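Local coordinates for core protein VP4 (Bluetongue virus, PDB 2JHP) that caps viral messenger RNA as a multifunctional enzyme of the virus core, at residues I156-T168 and T359-Y373. Residues are numbered along the deposited sequence; the frame is centred on the assembly and turned at random.
Sequences IPPLYMEYAEIGT and TKVVSRDVRKMVELY
Tyr160 fills the angle between strand 357-362 and the helix 363-373 that follows it, bringing a long loop against the rim of a Rossmann-like methyltransferase fold. The loop runs beside the edge of that fold's seven-stranded sheet, where the Tyr160 backbone is hydrogen-bonded to Leu323. With CG anti to the backbone N (chi1 -174°), the ring reaches into the strand-helix corner. CG2 of Val366 makes a CH-pi contact over one face of the Tyr160 ring, 4.3 Å from its centroid, while CB of Val361 approaches Tyr160 CE2 obliquely at 3.6 Å. At the far end of the ring the phenol oxygen meets the strand's end: Val362 N donates to Tyr160 OH over 3.1 Å at 156°, and the hydroxyl in turn makes a weak bond to Lys360 O, which lies at the ring edge. The Met369 side chain, bent at its last torsion, fits between two bumps of the loop, its CE against Tyr160 CB and its CG 3.4 Å from CD1 of Ile166. The two side chains Ile166 and Met369 cross nearly at a right angle; Ile166 and Gly167 are poorly ordered, so the close approach there is less certain. Farther along the helix, Tyr373 is a flat plate between two neighbours. Pro158 lays CG over one face, 3.5 Å from the ring centroid, and CB of Tyr373's own neighbour Leu372 backs the opposite face; Leu382 of helix 380-391 also touches Pro158. Beyond the ring, Tyr373 OH passes Gly167 CA and donates to Thr168 O at 2.7 Å, approaching from above the carbonyl plane, 56° out of it.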
loop_
_atom_site.group_PDB
_atom_site.type_symbol
_atom_site.label_atom_id
_atom_site.label_comp_id
_atom_site.label_asym_id
_atom_site.label_seq_id
_atom_site.Cartn_x
_atom_site.Cartn_y
_atom_site.Cartn_z
ATOM N N ILE A 156 -8.495 -3.796 15.163
ATOM C CA ILE A 156 -9.011 -2.909 16.207
ATOM C C ILE A 156 -8.128 -2.901 17.467
ATOM O O ILE A 156 -7.779 -3.963 17.973
ATOM C CB ILE A 156 -10.474 -3.276 16.555
ATOM C CG1 ILE A 156 -11.401 -2.960 15.370
ATOM C CG2 ILE A 156 -10.939 -2.538 17.791
ATOM C CD1 ILE A 156 -12.863 -3.267 15.630
ATOM N N PRO A 157 -7.749 -1.697 17.959
ATOM C CA PRO A 157 -6.932 -1.562 19.176
ATOM C C PRO A 157 -7.707 -1.925 20.423
ATOM O O PRO A 157 -8.934 -2.065 20.356
ATOM C CB PRO A 157 -6.620 -0.060 19.227
ATOM C CG PRO A 157 -7.744 0.589 18.464
ATOM C CD PRO A 157 -8.072 -0.378 17.364
ATOM N N PRO A 158 -6.995 -2.104 21.557
ATOM C CA PRO A 158 -7.575 -2.157 22.896
ATOM C C PRO A 158 -8.415 -0.925 23.194
ATOM O O PRO A 158 -7.923 0.194 23.082
ATOM C CB PRO A 158 -6.350 -2.143 23.808
ATOM C CG PRO A 158 -5.262 -2.699 22.984
ATOM C CD PRO A 158 -5.540 -2.329 21.575
ATOM N N LEU A 159 -9.669 -1.136 23.579
ATOM C CA LEU A 159 -10.580 -0.046 23.901
ATOM C C LEU A 159 -11.343 -0.356 25.167
ATOM O O LEU A 159 -11.224 -1.451 25.718
ATOM C CB LEU A 159 -11.596 0.148 22.779
ATOM C CG LEU A 159 -11.056 0.140 21.364
ATOM C CD1 LEU A 159 -12.194 -0.066 20.328
ATOM C CD2 LEU A 159 -10.270 1.427 21.064
ATOM N N TYR A 160 -12.131 0.623 25.607
ATOM C CA TYR A 160 -13.084 0.456 26.691
ATOM C C TYR A 160 -14.357 1.264 26.446
ATOM O O TYR A 160 -14.300 2.475 26.199
ATOM C CB TYR A 160 -12.475 0.875 28.026
ATOM C CG TYR A 160 -13.379 0.582 29.209
ATOM C CD1 TYR A 160 -13.234 -0.593 29.945
ATOM C CD2 TYR A 160 -14.376 1.475 29.590
ATOM C CE1 TYR A 160 -14.054 -0.870 31.028
ATOM C CE2 TYR A 160 -15.200 1.206 30.667
ATOM C CZ TYR A 160 -15.034 0.029 31.387
ATOM O OH TYR A 160 -15.854 -0.248 32.463
ATOM N N MET A 161 -15.494 0.568 26.498
ATOM C CA MET A 161 -16.812 1.181 26.707
ATOM C C MET A 161 -17.713 0.196 27.468
ATOM O O MET A 161 -17.223 -0.637 28.257
ATOM C CB MET A 161 -17.501 1.629 25.400
ATOM C CG MET A 161 -16.653 1.644 24.135
ATOM S SD MET A 161 -17.133 0.353 22.971
ATOM C CE MET A 161 -18.317 1.217 21.929
ATOM N N GLU A 162 -19.025 0.312 27.210
ATOM C CA GLU A 162 -20.082 -0.507 27.846
ATOM C C GLU A 162 -19.841 -1.616 28.908
ATOM O O GLU A 162 -19.914 -1.281 30.091
ATOM C CB GLU A 162 -21.270 -0.795 26.885
ATOM C CG GLU A 162 -22.596 -1.016 27.619
ATOM C CD GLU A 162 -23.788 -0.347 26.939
ATOM O OE1 GLU A 162 -24.937 -0.644 27.346
ATOM O OE2 GLU A 162 -23.584 0.478 26.010
ATOM N N TYR A 163 -19.570 -2.900 28.601
ATOM C CA TYR A 163 -19.013 -3.548 27.379
ATOM C C TYR A 163 -17.783 -4.397 27.747
ATOM O O TYR A 163 -17.946 -5.547 28.215
ATOM C CB TYR A 163 -18.727 -2.596 26.209
ATOM N N ALA A 164 -16.567 -3.823 27.560
ATOM C CA ALA A 164 -15.290 -4.462 27.949
ATOM C C ALA A 164 -14.963 -5.773 27.201
ATOM O O ALA A 164 -15.863 -6.567 26.859
ATOM C CB ALA A 164 -15.210 -4.674 29.500
ATOM N N GLU A 165 -13.668 -5.995 26.963
ATOM C CA GLU A 165 -13.200 -7.189 26.246
ATOM C C GLU A 165 -11.824 -7.672 26.720
ATOM O O GLU A 165 -11.625 -8.871 26.948
ATOM C CB GLU A 165 -13.168 -6.917 24.737
ATOM C CG GLU A 165 -12.958 -8.161 23.880
ATOM C CD GLU A 165 -12.613 -7.835 22.439
ATOM O OE1 GLU A 165 -12.629 -8.767 21.603
ATOM O OE2 GLU A 165 -12.323 -6.652 22.142
ATOM N N ILE A 166 -10.902 -6.714 26.859
ATOM C CA ILE A 166 -9.473 -6.922 27.189
ATOM C C ILE A 166 -9.061 -8.258 27.851
ATOM O O ILE A 166 -9.686 -8.694 28.822
ATOM C CB ILE A 166 -8.907 -5.704 27.978
ATOM C CG1 ILE A 166 -9.884 -5.299 29.100
ATOM C CG2 ILE A 166 -8.571 -4.562 27.010
ATOM C CD1 ILE A 166 -10.158 -3.803 29.244
ATOM N N GLY A 167 -8.001 -8.902 27.344
ATOM C CA GLY A 167 -7.116 -8.355 26.304
ATOM C C GLY A 167 -7.639 -8.385 24.872
ATOM O O GLY A 167 -8.573 -7.654 24.538
ATOM N N THR A 168 -7.029 -9.188 24.001
ATOM C CA THR A 168 -5.826 -9.967 24.293
ATOM C C THR A 168 -4.566 -9.092 24.189
ATOM O O THR A 168 -4.638 -7.935 23.766
ATOM C CB THR A 168 -5.716 -11.167 23.323
ATOM O OG1 THR A 168 -4.596 -11.983 23.686
ATOM C CG2 THR A 168 -5.562 -10.688 21.877
ATOM N N THR A 359 -20.698 7.012 30.466
ATOM C CA THR A 359 -20.184 5.651 30.524
ATOM C C THR A 359 -19.789 5.280 31.952
ATOM O O THR A 359 -19.167 6.074 32.666
ATOM C CB THR A 359 -18.950 5.485 29.591
ATOM O OG1 THR A 359 -19.234 6.028 28.295
ATOM C CG2 THR A 359 -18.575 4.021 29.438
ATOM N N LYS A 360 -20.163 4.071 32.359
ATOM C CA LYS A 360 -19.704 3.508 33.623
ATOM C C LYS A 360 -18.372 2.833 33.363
ATOM O O LYS A 360 -18.195 2.185 32.331
ATOM C CB LYS A 360 -20.710 2.491 34.177
ATOM C CG LYS A 360 -20.444 2.067 35.621
ATOM C CD LYS A 360 -21.405 0.981 36.094
ATOM C CE LYS A 360 -20.871 -0.426 35.817
ATOM N NZ LYS A 360 -21.478 -1.444 36.737
ATOM N N VAL A 361 -17.438 2.987 34.296
ATOM C CA VAL A 361 -16.117 2.368 34.170
ATOM C C VAL A 361 -15.645 1.714 35.475
ATOM O O VAL A 361 -15.638 2.345 36.536
ATOM C CB VAL A 361 -15.060 3.359 33.565
ATOM C CG1 VAL A 361 -15.384 4.803 33.915
ATOM C CG2 VAL A 361 -13.642 2.998 33.976
ATOM N N VAL A 362 -15.282 0.435 35.384
ATOM C CA VAL A 362 -14.713 -0.288 36.519
ATOM C C VAL A 362 -13.204 -0.104 36.514
ATOM O O VAL A 362 -12.517 -0.565 35.599
ATOM C CB VAL A 362 -15.037 -1.811 36.517
ATOM C CG1 VAL A 362 -15.041 -2.348 37.953
ATOM C CG2 VAL A 362 -16.384 -2.113 35.849
ATOM N N SER A 363 -12.705 0.578 37.541
ATOM C CA SER A 363 -11.280 0.847 37.709
ATOM C C SER A 363 -10.407 -0.360 37.388
ATOM O O SER A 363 -9.454 -0.245 36.623
ATOM C CB SER A 363 -10.995 1.336 39.129
ATOM O OG SER A 363 -11.691 2.540 39.389
ATOM N N ARG A 364 -10.764 -1.509 37.957
ATOM C CA ARG A 364 -10.027 -2.767 37.815
ATOM C C ARG A 364 -9.711 -3.175 36.365
ATOM O O ARG A 364 -8.612 -3.668 36.085
ATOM C CB ARG A 364 -10.804 -3.884 38.513
ATOM C CG ARG A 364 -10.392 -5.297 38.118
ATOM C CD ARG A 364 -11.495 -6.322 38.424
ATOM N NE ARG A 364 -11.753 -6.464 39.856
ATOM C CZ ARG A 364 -12.753 -5.882 40.518
ATOM N NH1 ARG A 364 -13.629 -5.102 39.888
ATOM N NH2 ARG A 364 -12.881 -6.097 41.826
ATOM N N ASP A 365 -10.669 -2.986 35.457
ATOM C CA ASP A 365 -10.506 -3.409 34.070
ATOM C C ASP A 365 -9.748 -2.349 33.283
ATOM O O ASP A 365 -9.086 -2.630 32.269
ATOM C CB ASP A 365 -11.871 -3.670 33.438
ATOM C CG ASP A 365 -12.613 -4.799 34.115
ATOM O OD1 ASP A 365 -12.124 -5.951 34.077
ATOM O OD2 ASP A 365 -13.689 -4.530 34.686
ATOM N N VAL A 366 -9.862 -1.120 33.770
ATOM C CA VAL A 366 -9.140 0.008 33.228
ATOM C C VAL A 366 -7.726 0.046 33.844
ATOM O O VAL A 366 -6.813 0.676 33.318
ATOM C CB VAL A 366 -9.998 1.294 33.413
ATOM C CG1 VAL A 366 -9.232 2.406 34.084
ATOM C CG2 VAL A 366 -10.580 1.747 32.061
ATOM N N ARG A 367 -7.558 -0.682 34.943
ATOM C CA ARG A 367 -6.263 -0.858 35.599
ATOM C C ARG A 367 -5.443 -1.908 34.849
ATOM O O ARG A 367 -4.233 -1.752 34.682
ATOM C CB ARG A 367 -6.479 -1.273 37.055
ATOM C CG ARG A 367 -5.341 -0.976 38.011
ATOM C CD ARG A 367 -5.873 -0.313 39.285
ATOM N NE ARG A 367 -6.187 1.097 39.030
ATOM C CZ ARG A 367 -6.864 1.894 39.860
ATOM N NH1 ARG A 367 -7.335 1.440 41.027
ATOM N NH2 ARG A 367 -7.076 3.159 39.513
ATOM N N LYS A 368 -6.117 -2.969 34.397
ATOM C CA LYS A 368 -5.491 -4.018 33.593
ATOM C C LYS A 368 -4.928 -3.478 32.290
ATOM O O LYS A 368 -3.832 -3.866 31.881
ATOM C CB LYS A 368 -6.475 -5.149 33.276
ATOM C CG LYS A 368 -6.142 -6.491 33.927
ATOM C CD LYS A 368 -5.024 -7.258 33.196
ATOM C CE LYS A 368 -4.448 -8.371 34.076
ATOM N NZ LYS A 368 -3.358 -9.132 33.409
ATOM N N MET A 369 -5.677 -2.596 31.634
ATOM C CA MET A 369 -5.254 -2.079 30.339
ATOM C C MET A 369 -3.838 -1.504 30.413
ATOM O O MET A 369 -2.966 -1.887 29.622
ATOM C CB MET A 369 -6.244 -1.041 29.802
ATOM C CG MET A 369 -7.519 -1.637 29.243
ATOM S SD MET A 369 -8.342 -0.549 28.064
ATOM C CE MET A 369 -9.103 0.647 29.144
ATOM N N VAL A 370 -3.621 -0.606 31.377
ATOM C CA VAL A 370 -2.305 -0.035 31.656
ATOM C C VAL A 370 -1.262 -1.148 31.790
ATOM O O VAL A 370 -0.249 -1.149 31.096
ATOM C CB VAL A 370 -2.329 0.822 32.944
ATOM C CG1 VAL A 370 -0.904 1.242 33.363
ATOM C CG2 VAL A 370 -3.248 2.034 32.776
ATOM N N GLU A 371 -1.534 -2.108 32.664
ATOM C CA GLU A 371 -0.606 -3.216 32.935
ATOM C C GLU A 371 -0.323 -4.087 31.716
ATOM O O GLU A 371 0.749 -4.683 31.617
ATOM C CB GLU A 371 -1.148 -4.088 34.060
ATOM C CG GLU A 371 -1.394 -3.313 35.333
ATOM C CD GLU A 371 -2.424 -3.965 36.232
ATOM O OE1 GLU A 371 -2.715 -5.177 36.056
ATOM O OE2 GLU A 371 -2.940 -3.255 37.121
ATOM N N LEU A 372 -1.286 -4.163 30.802
ATOM C CA LEU A 372 -1.140 -4.979 29.604
ATOM C C LEU A 372 -0.433 -4.254 28.458
ATOM O O LEU A 372 0.318 -4.880 27.718
ATOM C CB LEU A 372 -2.502 -5.501 29.115
ATOM C CG LEU A 372 -3.212 -6.637 29.861
ATOM C CD1 LEU A 372 -4.593 -6.882 29.257
ATOM C CD2 LEU A 372 -2.394 -7.911 29.829
ATOM N N TYR A 373 -0.660 -2.948 28.311
ATOM C CA TYR A 373 -0.207 -2.243 27.107
ATOM C C TYR A 373 0.842 -1.139 27.294
ATOM O O TYR A 373 1.601 -0.855 26.371
ATOM C CB TYR A 373 -1.416 -1.741 26.294
ATOM C CG TYR A 373 -2.437 -2.824 26.011
ATOM C CD1 TYR A 373 -2.116 -3.934 25.222
ATOM C CD2 TYR A 373 -3.715 -2.749 26.546
ATOM C CE1 TYR A 373 -3.049 -4.940 24.975
ATOM C CE2 TYR A 373 -4.656 -3.749 26.304
ATOM C CZ TYR A 373 -4.320 -4.839 25.520
ATOM O OH TYR A 373 -5.271 -5.818 25.298
#